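Local coordinates for AxyAgu115A (Amphibacillus xylanus NBRC 15112, PDB 6NPS), which is a family GH115 alpha-glucuronidase that probably hydrolyses glucuronic acid groups from arabinoglucuronoxylan, in coordination with alpha-arabinofuranosidases, at residues Ala802-Thr807 with Pro846-His851; Gly881-Glu886 with Arg931-Ser936; Leu862-Gln867 with Glu942-Tyr947; Ile431-Thr436 with Glu818-Tyr823. The protein carries 3 engineered substitutions. All coordinates share one frame; numbering follows the deposited sequence.

Overall arrangement
Contacts 1, 2 and 3 all pair antiparallel strands of the C-terminal beta domain, whereas contact 4 joins that domain to a helix of the TIM-barrel region. Contact 1 lies partly at the surface and contact 2 beside it, their strands 847-854 and 926-934 being neighbours; a salt bridge from Glu849 to Arg931 links their polar faces. Contact 3 is buried, and its Leu862, Phe864 and Ile944 pack against Ile882 and Ile932 of contact 2, apolar against apolar. Contact 4, also buried, has no backbone pairing: a carboxylate, a tyrosine hydroxyl and a leucine do the work. Gln867 of contact 3 touches Tyr823 of contact 4.

Contact 1 (Ala802-Thr807 with Pro846-His851); sequences ATQKAT and PFVEYH
Lys805 and Phe847 lie side by side and point the same way, with the aliphatic part of the lysine drawn across the phenyl face. Lys805 CB stands 3.8 Å from the centroid of the Phe847 ring, a CH-pi contact displaced toward the rim, and a bend at chi3 (-52°) brings Lys805 CE back to 3.5 Å from Phe847 CZ. The phenyl group can take this place because its CG sits between the backbone N and the carbonyl carbon (chi1 67°), which tips the ring toward strand 803-808. Next along the same face, Thr803 turns its methyl, not its hydroxyl, to the glutamate: CG2 is 3.7 Å from Glu849 CB and rides along the extended chain. That carboxylate is fixed from two directions, by His851 NE2, which meets Glu849 OE2 on its anti side at 2.8 Å, and by Arg931, which forms a salt bridge with OE1. The imidazole in turn carries Ala802 CB over the centre of one face, 3.9 Å from the His851 centroid. In the backbone, Glu849 O takes two N-H groups, Ala802 N at 2.7 Å and Thr803 N at 3.3 Å, the doubled pairing of a classic beta bulge. On the other face Gln804 CB touches Val848 CG1, 3.8 Å away. Strand 847-854 runs between strand 803-808 and strand 926-934, while Val848 packs on Phe817 and Ile830, from strands 814-821 and 828-833.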
loop_
_atom_site.group_PDB
_atom_site.type_symbol
_atom_site.label_atom_id
_atom_site.label_comp_id
_atom_site.label_asym_id
_atom_site.label_seq_id
_atom_site.Cartn_x
_atom_site.Cartn_y
_atom_site.Cartn_z
ATOM N N ALA A 802 23.904 4.244 35.230
ATOM C CA ALA A 802 24.276 3.689 36.520
ATOM C C ALA A 802 25.088 4.677 37.334
ATOM O O ALA A 802 24.974 4.700 38.559
ATOM C CB ALA A 802 25.070 2.382 36.327
ATOM N N THR A 803 25.905 5.493 36.685
ATOM C CA THR A 803 26.677 6.493 37.401
ATOM C C THR A 803 27.080 7.565 36.406
ATOM O O THR A 803 26.852 7.426 35.205
ATOM C CB THR A 803 27.903 5.876 38.091
ATOM O OG1 THR A 803 28.373 6.780 39.095
ATOM C CG2 THR A 803 29.013 5.583 37.097
ATOM N N GLN A 804 27.664 8.643 36.925
ATOM C CA GLN A 804 28.057 9.774 36.093
ATOM C C GLN A 804 29.222 10.469 36.769
ATOM O O GLN A 804 29.392 10.394 37.990
ATOM C CB GLN A 804 26.897 10.740 35.859
ATOM C CG GLN A 804 26.542 11.683 37.006
ATOM C CD GLN A 804 25.345 12.565 36.642
ATOM O OE1 GLN A 804 25.403 13.365 35.699
ATOM N NE2 GLN A 804 24.245 12.425 37.409
ATOM N N LYS A 805 30.065 11.113 35.975
ATOM C CA LYS A 805 31.167 11.851 36.564
ATOM C C LYS A 805 31.122 13.270 36.037
ATOM O O LYS A 805 31.065 13.488 34.816
ATOM C CB LYS A 805 32.522 11.203 36.286
ATOM C CG LYS A 805 33.583 11.665 37.294
ATOM C CD LYS A 805 34.830 10.798 37.268
ATOM C CE LYS A 805 34.483 9.296 37.403
ATOM N NZ LYS A 805 35.615 8.404 37.818
ATOM N N ALA A 806 31.095 14.220 36.961
ATOM C CA ALA A 806 31.187 15.621 36.597
ATOM C C ALA A 806 32.652 16.047 36.630
ATOM O O ALA A 806 33.513 15.338 37.154
ATOM C CB ALA A 806 30.338 16.468 37.545
ATOM N N THR A 807 32.950 17.196 36.032
ATOM C CA THR A 807 34.271 17.785 36.207
ATOM C C THR A 807 34.079 19.188 36.767
ATOM O O THR A 807 32.989 19.768 36.682
ATOM C CB THR A 807 35.107 17.806 34.879
ATOM O OG1 THR A 807 34.469 18.613 33.887
ATOM C CG2 THR A 807 35.299 16.381 34.307
ATOM N N PRO A 846 32.471 15.708 30.866
ATOM C CA PRO A 846 31.747 14.812 31.779
ATOM C C PRO A 846 31.211 13.591 31.036
ATOM O O PRO A 846 31.090 13.576 29.803
ATOM C CB PRO A 846 30.578 15.672 32.266
ATOM C CG PRO A 846 30.226 16.485 31.016
ATOM C CD PRO A 846 31.621 16.817 30.386
ATOM N N PHE A 847 30.844 12.570 31.808
ATOM C CA PHE A 847 30.292 11.362 31.208
ATOM C C PHE A 847 29.165 10.792 32.060
ATOM O O PHE A 847 28.999 11.135 33.236
ATOM C CB PHE A 847 31.381 10.294 30.918
ATOM C CG PHE A 847 32.045 9.679 32.123
ATOM C CD1 PHE A 847 31.449 8.627 32.799
ATOM C CD2 PHE A 847 33.323 10.076 32.514
ATOM C CE1 PHE A 847 32.065 8.029 33.869
ATOM C CE2 PHE A 847 33.953 9.471 33.592
ATOM C CZ PHE A 847 33.318 8.439 34.268
ATOM N N VAL A 848 28.357 9.952 31.417
ATOM C CA VAL A 848 27.414 9.064 32.088
ATOM C C VAL A 848 27.826 7.649 31.732
ATOM O O VAL A 848 28.406 7.401 30.671
ATOM C CB VAL A 848 25.931 9.311 31.709
ATOM C CG1 VAL A 848 25.448 10.622 32.347
ATOM C CG2 VAL A 848 25.742 9.334 30.194
ATOM N N GLU A 849 27.541 6.721 32.631
ATOM C CA GLU A 849 27.972 5.340 32.460
ATOM C C GLU A 849 26.780 4.403 32.601
ATOM O O GLU A 849 26.059 4.458 33.599
ATOM C CB GLU A 849 29.064 5.007 33.482
ATOM C CG GLU A 849 29.621 3.584 33.443
ATOM C CD GLU A 849 30.742 3.396 34.481
ATOM O OE1 GLU A 849 31.812 4.024 34.327
ATOM O OE2 GLU A 849 30.546 2.640 35.459
ATOM N N TYR A 850 26.604 3.535 31.610
ATOM C CA TYR A 850 25.545 2.539 31.566
ATOM C C TYR A 850 26.151 1.159 31.745
ATOM O O TYR A 850 27.255 0.895 31.256
ATOM C CB TYR A 850 24.785 2.613 30.237
ATOM C CG TYR A 850 24.200 3.964 29.977
ATOM C CD1 TYR A 850 22.894 4.243 30.325
ATOM C CD2 TYR A 850 24.957 4.978 29.388
ATOM C CE1 TYR A 850 22.350 5.471 30.099
ATOM C CE2 TYR A 850 24.409 6.212 29.165
ATOM C CZ TYR A 850 23.116 6.455 29.532
ATOM O OH TYR A 850 22.564 7.684 29.332
ATOM N N HIS A 851 25.456 0.289 32.477
ATOM C CA HIS A 851 25.913 -1.080 32.699
ATOM C C HIS A 851 24.955 -2.011 31.978
ATOM O O HIS A 851 23.740 -1.830 32.073
ATOM C CB HIS A 851 25.970 -1.428 34.202
ATOM C CG HIS A 851 27.063 -0.718 34.941
ATOM N ND1 HIS A 851 27.188 -0.753 36.313
ATOM C CD2 HIS A 851 28.077 0.061 34.489
ATOM C CE1 HIS A 851 28.241 -0.038 36.676
ATOM N NE2 HIS A 851 28.797 0.469 35.588
#

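Contact 2 (Gly881-Glu886 with Arg931-Ser936); sequences GIQVNE and RIYAVS
Gln883 O receives Arg931 N at 2.7 Å along an almost straight N-H...O line (174°), and the equally short bond from Tyr933 N to Gly881 O secures the next hydrogen-bonded pair of these antiparallel strands. Above the first pair, the side chains of Gln883 and Arg931 run alongside each other, yet their flat ends stand nearly perpendicular, with amide and guanidinium planes 86° apart. Gln883 has CG anti to its backbone N (chi1 180°) and stays extended, which carries OE1 across to the edge of the Tyr933 ring, in the ring plane. There Tyr933 OH donates to Gln883 OE1 at 3.1 Å, nearly along the C=O axis, while Arg931 CD rests 3.6 Å from the same OE1. The other end of the amide is held by Asn887 O, which accepts from NE2 and probably helps to hold the amide in this orientation. A phenylalanine in place of Tyr933 would probably cost Gln883 OE1 this donor and leave its amide freer to turn about the link to Asn887. Gly881 admits the tyrosine closely: a beta carbon built on it would fall 3.0 Å from Tyr933 CB, a clash. The opposite face is apolar, with Ile882 and Ile932 turned toward Phe864. Chemically, then, the pair is two-sided: oily where it meets the other strands of the domain, and on the Gln883 face a chain of polar groups, in which the arginine finds its counter-charge in Glu849, that probably fixes the side-chain orientations there.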
loop_
_atom_site.group_PDB
_atom_site.type_symbol
_atom_site.label_atom_id
_atom_site.label_comp_id
_atom_site.label_asym_id
_atom_site.label_seq_id
_atom_site.Cartn_x
_atom_site.Cartn_y
_atom_site.Cartn_z
ATOM N N GLY A 881 31.646 11.278 22.685
ATOM C CA GLY A 881 32.641 10.282 23.021
ATOM C C GLY A 881 31.940 9.021 23.501
ATOM O O GLY A 881 30.989 9.094 24.289
ATOM N N ILE A 882 32.407 7.870 23.014
ATOM C CA ILE A 882 31.934 6.593 23.548
ATOM C C ILE A 882 33.123 5.752 23.977
ATOM O O ILE A 882 34.151 5.699 23.291
ATOM C CB ILE A 882 31.046 5.795 22.570
ATOM C CG1 ILE A 882 31.861 5.240 21.413
ATOM C CG2 ILE A 882 29.870 6.638 22.060
ATOM C CD1 ILE A 882 31.243 4.013 20.765
ATOM N N GLN A 883 32.978 5.087 25.119
ATOM C CA GLN A 883 33.984 4.153 25.580
ATOM C C GLN A 883 33.300 2.901 26.095
ATOM O O GLN A 883 32.404 2.980 26.943
ATOM C CB GLN A 883 34.841 4.760 26.671
ATOM C CG GLN A 883 35.884 3.813 27.172
ATOM C CD GLN A 883 36.706 4.440 28.252
ATOM O OE1 GLN A 883 36.315 5.455 28.825
ATOM N NE2 GLN A 883 37.856 3.852 28.539
ATOM N N VAL A 884 33.726 1.757 25.575
ATOM C CA VAL A 884 33.185 0.455 25.950
ATOM C C VAL A 884 34.234 -0.250 26.787
ATOM O O VAL A 884 35.352 -0.489 26.316
ATOM C CB VAL A 884 32.801 -0.371 24.716
ATOM C CG1 VAL A 884 32.392 -1.801 25.108
ATOM C CG2 VAL A 884 31.696 0.334 23.971
ATOM N N ASN A 885 33.879 -0.569 28.028
ATOM C CA ASN A 885 34.767 -1.280 28.962
ATOM C C ASN A 885 36.064 -0.477 29.076
ATOM O O ASN A 885 36.011 0.733 29.364
ATOM C CB ASN A 885 34.921 -2.727 28.497
ATOM C CG ASN A 885 33.596 -3.492 28.487
ATOM O OD1 ASN A 885 32.787 -3.380 29.414
ATOM N ND2 ASN A 885 33.381 -4.282 27.437
ATOM N N GLU A 886 37.233 -1.076 28.848
ATOM C CA GLU A 886 38.489 -0.362 29.010
ATOM C C GLU A 886 39.155 0.008 27.688
ATOM O O GLU A 886 40.304 0.462 27.692
ATOM C CB GLU A 886 39.449 -1.177 29.881
ATOM C CG GLU A 886 39.162 -1.057 31.387
ATOM C CD GLU A 886 38.871 0.385 31.893
ATOM O OE1 GLU A 886 38.261 0.495 32.980
ATOM O OE2 GLU A 886 39.252 1.400 31.250
ATOM N N ARG A 931 30.493 4.191 28.493
ATOM C CA ARG A 931 30.574 5.596 28.887
ATOM C C ARG A 931 30.273 6.466 27.690
ATOM O O ARG A 931 30.847 6.259 26.615
ATOM C CB ARG A 931 31.954 5.944 29.442
ATOM C CG ARG A 931 32.266 5.263 30.735
ATOM C CD ARG A 931 33.641 5.627 31.292
ATOM N NE ARG A 931 33.784 4.999 32.597
ATOM C CZ ARG A 931 34.801 5.190 33.425
ATOM N NH1 ARG A 931 35.790 5.999 33.085
ATOM N NH2 ARG A 931 34.820 4.568 34.597
ATOM N N ILE A 932 29.399 7.453 27.877
ATOM C CA ILE A 932 29.149 8.472 26.867
ATOM C C ILE A 932 29.669 9.805 27.396
ATOM O O ILE A 932 29.262 10.267 28.477
ATOM C CB ILE A 932 27.663 8.557 26.512
ATOM C CG1 ILE A 932 27.174 7.149 26.136
ATOM C CG2 ILE A 932 27.430 9.591 25.423
ATOM C CD1 ILE A 932 25.775 7.142 25.667
ATOM N N TYR A 933 30.593 10.407 26.652
ATOM C CA TYR A 933 31.189 11.687 27.015
ATOM C C TYR A 933 30.584 12.790 26.160
ATOM O O TYR A 933 30.410 12.626 24.939
ATOM C CB TYR A 933 32.706 11.696 26.797
ATOM C CG TYR A 933 33.536 10.781 27.643
ATOM C CD1 TYR A 933 33.650 9.429 27.347
ATOM C CD2 TYR A 933 34.267 11.278 28.721
ATOM C CE1 TYR A 933 34.447 8.589 28.131
ATOM C CE2 TYR A 933 35.062 10.447 29.506
ATOM C CZ TYR A 933 35.151 9.110 29.198
ATOM O OH TYR A 933 35.943 8.282 29.957
ATOM N N ALA A 934 30.310 13.934 26.779
ATOM C CA ALA A 934 29.946 15.101 25.990
ATOM C C ALA A 934 31.181 15.698 25.341
ATOM O O ALA A 934 32.236 15.771 25.968
ATOM C CB ALA A 934 29.267 16.165 26.847
ATOM N N VAL A 935 31.041 16.154 24.078
ATOM C CA VAL A 935 32.133 16.830 23.381
ATOM C C VAL A 935 31.591 18.122 22.758
ATOM O O VAL A 935 31.775 19.212 23.314
ATOM C CB VAL A 935 32.776 15.891 22.333
ATOM C CG1 VAL A 935 33.916 16.597 21.529
ATOM C CG2 VAL A 935 33.284 14.600 23.012
ATOM N N SER A 936 30.861 18.009 21.600
ATOM C CA SER A 936 30.222 19.160 20.995
ATOM C C SER A 936 28.973 19.571 21.757
ATOM O O SER A 936 28.265 18.729 22.296
ATOM C CB SER A 936 29.819 18.875 19.536
ATOM O OG SER A 936 30.915 18.377 18.801
#

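Contact 3 (Leu862-Gln867 with Glu942-Tyr947); sequences LEFYLQ and EKIVIY
This is a buried antiparallel strand pairing inside the C-terminal beta domain, where Leu862-Gln867 and Glu942-Tyr947 run edge to edge and turn Leu862, Phe864, Ile944 and Ile946 to one face. On that face Leu862 CD1 lies alongside both isoleucines, 3.4 Å from Ile944 CG2, which is tighter than a normal carbon contact, and 3.7 Å from Ile946 CG1. Phe864 presents its ring edge to Ile944, with CE1 4.1 Å from CG2. Leu930 and Ile932 of strand 926-934 close over this apolar layer.

The other face is mixed. Tyr865 and Lys943 lie alongside each other; the lysine chain, with CG anti to the backbone N (chi1 -176°), runs extended through CD, which it lays over one face of the phenol ring, and bends only beyond that, at chi3. Lys943 NZ ends 5.5 Å from the Tyr865 centroid, a long distance that allows at most a weak cation-pi attraction, and it is held instead by the carbonyls of Leu958 and Pro960. Tyr865 CE1 also reaches Val945 CG2 at 3.6 Å. Farther along, Glu863 OE1 comes to the edge of the Tyr947 ring.

At the far end the backbone slips by one residue: Tyr865 O takes Glu942 N at 2.9 Å and, weakly, Lys943 N at 3.5 Å. This classic bulge turns the Glu942 side chain toward the opposite strand, where its OE1 accepts from Lys825 N, and the pairing resumes with Gln867 and Ala940. Antiparallel strands with one apolar face against a second layer are consistent with the beta-sandwich of galactose-binding-like domains.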
loop_
_atom_site.group_PDB
_atom_site.type_symbol
_atom_site.label_atom_id
_atom_site.label_comp_id
_atom_site.label_asym_id
_atom_site.label_seq_id
_atom_site.Cartn_x
_atom_site.Cartn_y
_atom_site.Cartn_z
ATOM N N LEU A 862 25.243 -0.055 18.331
ATOM C CA LEU A 862 24.891 0.897 19.371
ATOM C C LEU A 862 24.218 2.068 18.669
ATOM O O LEU A 862 24.846 2.766 17.876
ATOM C CB LEU A 862 26.136 1.328 20.149
ATOM C CG LEU A 862 26.022 2.463 21.156
ATOM C CD1 LEU A 862 25.298 1.993 22.388
ATOM C CD2 LEU A 862 27.428 2.956 21.536
ATOM N N GLU A 863 22.937 2.252 18.938
ATOM C CA GLU A 863 22.132 3.249 18.269
ATOM C C GLU A 863 21.685 4.296 19.280
ATOM O O GLU A 863 21.158 3.956 20.344
ATOM C CB GLU A 863 20.929 2.587 17.606
ATOM C CG GLU A 863 19.959 3.568 16.952
ATOM C CD GLU A 863 18.837 2.864 16.197
ATOM O OE1 GLU A 863 18.379 1.787 16.655
ATOM O OE2 GLU A 863 18.430 3.377 15.130
ATOM N N PHE A 864 21.916 5.555 18.958
ATOM C CA PHE A 864 21.462 6.661 19.781
ATOM C C PHE A 864 20.206 7.248 19.166
ATOM O O PHE A 864 20.125 7.434 17.947
ATOM C CB PHE A 864 22.518 7.762 19.869
ATOM C CG PHE A 864 23.728 7.395 20.625
ATOM C CD1 PHE A 864 23.745 6.303 21.478
ATOM C CD2 PHE A 864 24.876 8.181 20.516
ATOM C CE1 PHE A 864 24.894 5.974 22.180
ATOM C CE2 PHE A 864 26.027 7.867 21.230
ATOM C CZ PHE A 864 26.037 6.759 22.053
ATOM N N TYR A 865 19.265 7.603 20.013
ATOM C CA TYR A 865 18.144 8.449 19.630
ATOM C C TYR A 865 18.428 9.840 20.199
ATOM O O TYR A 865 18.548 9.995 21.415
ATOM C CB TYR A 865 16.832 7.898 20.187
ATOM C CG TYR A 865 16.320 6.655 19.465
ATOM C CD1 TYR A 865 17.040 5.461 19.487
ATOM C CD2 TYR A 865 15.105 6.681 18.778
ATOM C CE1 TYR A 865 16.554 4.301 18.840
ATOM C CE2 TYR A 865 14.621 5.556 18.133
ATOM C CZ TYR A 865 15.343 4.365 18.175
ATOM O OH TYR A 865 14.867 3.253 17.518
ATOM N N LEU A 866 18.542 10.838 19.324
ATOM C CA LEU A 866 18.958 12.184 19.719
ATOM C C LEU A 866 17.938 13.226 19.296
ATOM O O LEU A 866 17.313 13.114 18.237
ATOM C CB LEU A 866 20.307 12.573 19.090
ATOM C CG LEU A 866 21.459 11.610 19.284
ATOM C CD1 LEU A 866 22.589 11.963 18.340
ATOM C CD2 LEU A 866 21.927 11.667 20.752
ATOM N N GLN A 867 17.819 14.276 20.094
ATOM C CA GLN A 867 17.107 15.443 19.612
ATOM C C GLN A 867 17.779 15.941 18.333
ATOM O O GLN A 867 19.016 15.935 18.248
ATOM C CB GLN A 867 17.088 16.542 20.675
ATOM C CG GLN A 867 15.806 17.333 20.645
ATOM C CD GLN A 867 15.871 18.519 19.703
ATOM O OE1 GLN A 867 14.868 18.894 19.099
ATOM N NE2 GLN A 867 17.053 19.126 19.587
ATOM N N GLU A 942 18.242 10.822 24.175
ATOM C CA GLU A 942 16.962 10.356 24.696
ATOM C C GLU A 942 16.937 8.861 24.972
ATOM O O GLU A 942 16.357 8.452 25.976
ATOM C CB GLU A 942 15.816 10.700 23.725
ATOM C CG GLU A 942 15.648 12.237 23.591
ATOM C CD GLU A 942 14.612 12.717 22.548
ATOM O OE1 GLU A 942 13.572 12.040 22.325
ATOM O OE2 GLU A 942 14.843 13.814 21.971
ATOM N N LYS A 943 17.523 8.041 24.101
ATOM C CA LYS A 943 17.402 6.591 24.218
ATOM C C LYS A 943 18.625 5.970 23.560
ATOM O O LYS A 943 19.182 6.526 22.609
ATOM C CB LYS A 943 16.085 6.078 23.561
ATOM C CG LYS A 943 15.832 4.550 23.744
ATOM C CD LYS A 943 14.653 4.052 22.894
ATOM C CE LYS A 943 13.357 4.557 23.417
ATOM N NZ LYS A 943 12.263 3.866 22.710
ATOM N N ILE A 944 19.050 4.827 24.095
ATOM C CA ILE A 944 20.125 4.020 23.530
ATOM C C ILE A 944 19.559 2.627 23.274
ATOM O O ILE A 944 18.937 2.037 24.164
ATOM C CB ILE A 944 21.325 3.916 24.488
ATOM C CG1 ILE A 944 21.756 5.308 24.975
ATOM C CG2 ILE A 944 22.450 3.139 23.840
ATOM C CD1 ILE A 944 22.661 5.274 26.212
ATOM N N VAL A 945 19.833 2.073 22.098
ATOM C CA VAL A 945 19.426 0.712 21.768
ATOM C C VAL A 945 20.664 -0.071 21.360
ATOM O O VAL A 945 21.480 0.433 20.585
ATOM C CB VAL A 945 18.376 0.712 20.645
ATOM C CG1 VAL A 945 17.985 -0.718 20.310
ATOM C CG2 VAL A 945 17.159 1.544 21.077
ATOM N N ILE A 946 20.804 -1.305 21.875
ATOM C CA ILE A 946 21.954 -2.157 21.595
ATOM C C ILE A 946 21.449 -3.522 21.127
ATOM O O ILE A 946 20.575 -4.119 21.766
ATOM C CB ILE A 946 22.862 -2.309 22.842
ATOM C CG1 ILE A 946 23.303 -0.928 23.394
ATOM C CG2 ILE A 946 24.072 -3.204 22.541
ATOM C CD1 ILE A 946 23.934 -0.994 24.851
ATOM N N TYR A 947 22.013 -4.031 20.036
ATOM C CA TYR A 947 21.532 -5.284 19.471
ATOM C C TYR A 947 22.653 -5.886 18.646
ATOM O O TYR A 947 23.567 -5.172 18.234
ATOM C CB TYR A 947 20.268 -5.084 18.618
ATOM C CG TYR A 947 20.353 -4.010 17.558
ATOM C CD1 TYR A 947 20.029 -2.691 17.853
ATOM C CD2 TYR A 947 20.751 -4.310 16.257
ATOM C CE1 TYR A 947 20.086 -1.697 16.881
ATOM C CE2 TYR A 947 20.820 -3.313 15.279
ATOM C CZ TYR A 947 20.476 -2.020 15.599
ATOM O OH TYR A 947 20.544 -1.028 14.652
#

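Contact 4 (Ile431-Thr436 with Glu818-Tyr823); sequences IWEQMT and EVLDGY
A helical turn faces a strand end here without any backbone pairing: the nearest CA atoms, those of Glu433 and Leu820, are 8.7 Å apart, and the chain reverses through a type II turn from Leu820 to Tyr823, with Gly822 in the position of positive phi. Glu433 and Tyr823 meet at about a right angle, the carboxylate plane 87° from the phenol ring. Tyr823 OH donates to Glu433 OE1 at 2.7 Å, coming from above the carboxylate plane. From the opposite face Gln434 NE2 also donates to OE1, though its modelled distance is short enough to be doubtful, and OE2 makes a salt bridge with Lys831. The carboxylate reaches this place with CG anti to the backbone N (chi1 -175°) and a bend at chi2. The foot of the side chain rests by the ring, Glu433 CB lying 3.6 Å from Tyr823 CE2. An alanine at Glu433 is likely to take from the Tyr823 hydroxyl this acceptor and from Lys831 this carboxylate. Leu820 fills the space alongside, each methyl meeting a different helix residue: CD1 is 4.0 Å from Glu433 CG, and CD2 is 3.9 Å from Trp432 CZ3. The indole is packed on one face by Thr436 CG2, while Thr436 OG1 and N reach Trp432 O from opposite sides. Helix 428-440 follows strand 405-410 and precedes strand 446-450 in the chain, both strands of the parallel eight-stranded barrel, so the arrangement is a domain interface, an outer helix of a TIM barrel meeting a strand of the C-terminal beta domain and the turn after it.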
loop_
_atom_site.group_PDB
_atom_site.type_symbol
_atom_site.label_atom_id
_atom_site.label_comp_id
_atom_site.label_asym_id
_atom_site.label_seq_id
_atom_site.Cartn_x
_atom_site.Cartn_y
_atom_site.Cartn_z
ATOM N N ILE A 431 11.462 24.591 24.054
ATOM C CA ILE A 431 11.699 26.039 23.953
ATOM C C ILE A 431 12.727 26.478 24.974
ATOM O O ILE A 431 13.617 27.290 24.669
ATOM C CB ILE A 431 10.388 26.833 24.122
ATOM C CG1 ILE A 431 9.396 26.456 23.030
ATOM C CG2 ILE A 431 10.640 28.345 24.029
ATOM C CD1 ILE A 431 7.966 26.950 23.349
ATOM N N TRP A 432 12.587 25.997 26.229
ATOM C CA TRP A 432 13.544 26.367 27.266
ATOM C C TRP A 432 14.950 25.928 26.874
ATOM O O TRP A 432 15.905 26.706 26.974
ATOM C CB TRP A 432 13.136 25.767 28.622
ATOM C CG TRP A 432 14.112 26.043 29.714
ATOM C CD1 TRP A 432 14.057 27.073 30.606
ATOM C CD2 TRP A 432 15.304 25.309 30.019
ATOM N NE1 TRP A 432 15.127 27.024 31.445
ATOM C CE2 TRP A 432 15.904 25.942 31.122
ATOM C CE3 TRP A 432 15.913 24.172 29.480
ATOM C CZ2 TRP A 432 17.097 25.490 31.687
ATOM C CZ3 TRP A 432 17.101 23.723 30.049
ATOM C CH2 TRP A 432 17.668 24.371 31.143
ATOM N N GLU A 433 15.093 24.682 26.399
ATOM C CA GLU A 433 16.424 24.168 26.091
ATOM C C GLU A 433 17.071 24.959 24.954
ATOM O O GLU A 433 18.265 25.261 24.991
ATOM C CB GLU A 433 16.338 22.683 25.729
ATOM C CG GLU A 433 17.685 22.008 25.514
ATOM C CD GLU A 433 18.000 21.825 24.026
ATOM O OE1 GLU A 433 17.044 21.856 23.211
ATOM O OE2 GLU A 433 19.189 21.641 23.675
ATOM N N GLN A 434 16.320 25.235 23.907
ATOM C CA GLN A 434 16.906 25.946 22.773
ATOM C C GLN A 434 17.182 27.409 23.126
ATOM O O GLN A 434 18.268 27.940 22.843
ATOM C CB GLN A 434 15.969 25.844 21.566
ATOM C CG GLN A 434 15.794 24.442 21.018
ATOM C CD GLN A 434 17.073 23.921 20.405
ATOM O OE1 GLN A 434 17.583 24.478 19.452
ATOM N NE2 GLN A 434 17.609 22.845 20.969
ATOM N N MET A 435 16.188 28.106 23.688
ATOM C CA MET A 435 16.389 29.540 23.920
ATOM C C MET A 435 17.360 29.809 25.057
ATOM O O MET A 435 18.080 30.806 24.997
ATOM C CB MET A 435 15.054 30.250 24.186
ATOM C CG MET A 435 14.142 30.394 22.925
ATOM S SD MET A 435 14.960 30.921 21.406
ATOM C CE MET A 435 15.461 32.639 21.842
ATOM N N THR A 436 17.465 28.926 26.081
ATOM C CA THR A 436 18.532 29.169 27.047
ATOM C C THR A 436 19.901 28.901 26.452
ATOM O O THR A 436 20.872 29.559 26.837
ATOM C CB THR A 436 18.372 28.339 28.331
ATOM O OG1 THR A 436 18.358 26.929 28.017
ATOM C CG2 THR A 436 17.079 28.735 29.037
ATOM N N GLU A 818 22.899 16.617 32.840
ATOM C CA GLU A 818 21.673 16.868 33.579
ATOM C C GLU A 818 20.515 16.143 32.907
ATOM O O GLU A 818 20.461 16.068 31.667
ATOM C CB GLU A 818 21.357 18.370 33.618
ATOM C CG GLU A 818 22.360 19.209 34.374
ATOM C CD GLU A 818 22.016 19.336 35.849
ATOM O OE1 GLU A 818 21.057 18.670 36.300
ATOM O OE2 GLU A 818 22.716 20.092 36.557
ATOM N N VAL A 819 19.547 15.682 33.699
ATOM C CA VAL A 819 18.328 15.097 33.140
ATOM C C VAL A 819 17.335 16.223 32.922
ATOM O O VAL A 819 17.019 16.963 33.862
ATOM C CB VAL A 819 17.723 14.028 34.062
ATOM C CG1 VAL A 819 16.400 13.444 33.440
ATOM C CG2 VAL A 819 18.751 12.899 34.369
ATOM N N LEU A 820 16.851 16.353 31.682
ATOM C CA LEU A 820 15.784 17.279 31.324
ATOM C C LEU A 820 14.473 16.502 31.416
ATOM O O LEU A 820 14.163 15.704 30.532
ATOM C CB LEU A 820 16.009 17.840 29.922
ATOM C CG LEU A 820 17.287 18.678 29.738
ATOM C CD1 LEU A 820 17.515 19.110 28.253
ATOM C CD2 LEU A 820 17.170 19.902 30.586
ATOM N N ASP A 821 13.712 16.737 32.488
ATOM C CA ASP A 821 12.464 16.013 32.716
ATOM C C ASP A 821 11.494 16.258 31.577
ATOM O O ASP A 821 11.353 17.385 31.100
ATOM C CB ASP A 821 11.806 16.456 34.025
ATOM C CG ASP A 821 12.704 16.248 35.247
ATOM O OD1 ASP A 821 13.634 15.410 35.183
ATOM O OD2 ASP A 821 12.459 16.925 36.277
ATOM N N GLY A 822 10.843 15.184 31.119
ATOM C CA GLY A 822 9.802 15.305 30.100
ATOM C C GLY A 822 10.283 15.707 28.727
ATOM O O GLY A 822 9.460 15.907 27.834
ATOM N N TYR A 823 11.588 15.802 28.512
ATOM C CA TYR A 823 12.100 16.268 27.235
ATOM C C TYR A 823 11.966 15.172 26.177
ATOM O O TYR A 823 11.946 13.976 26.490
ATOM C CB TYR A 823 13.557 16.705 27.408
ATOM C CG TYR A 823 14.113 17.495 26.261
ATOM C CD1 TYR A 823 14.623 16.845 25.161
ATOM C CD2 TYR A 823 14.137 18.896 26.271
ATOM C CE1 TYR A 823 15.122 17.524 24.114
ATOM C CE2 TYR A 823 14.656 19.600 25.189
ATOM C CZ TYR A 823 15.147 18.900 24.119
ATOM O OH TYR A 823 15.674 19.531 23.013
#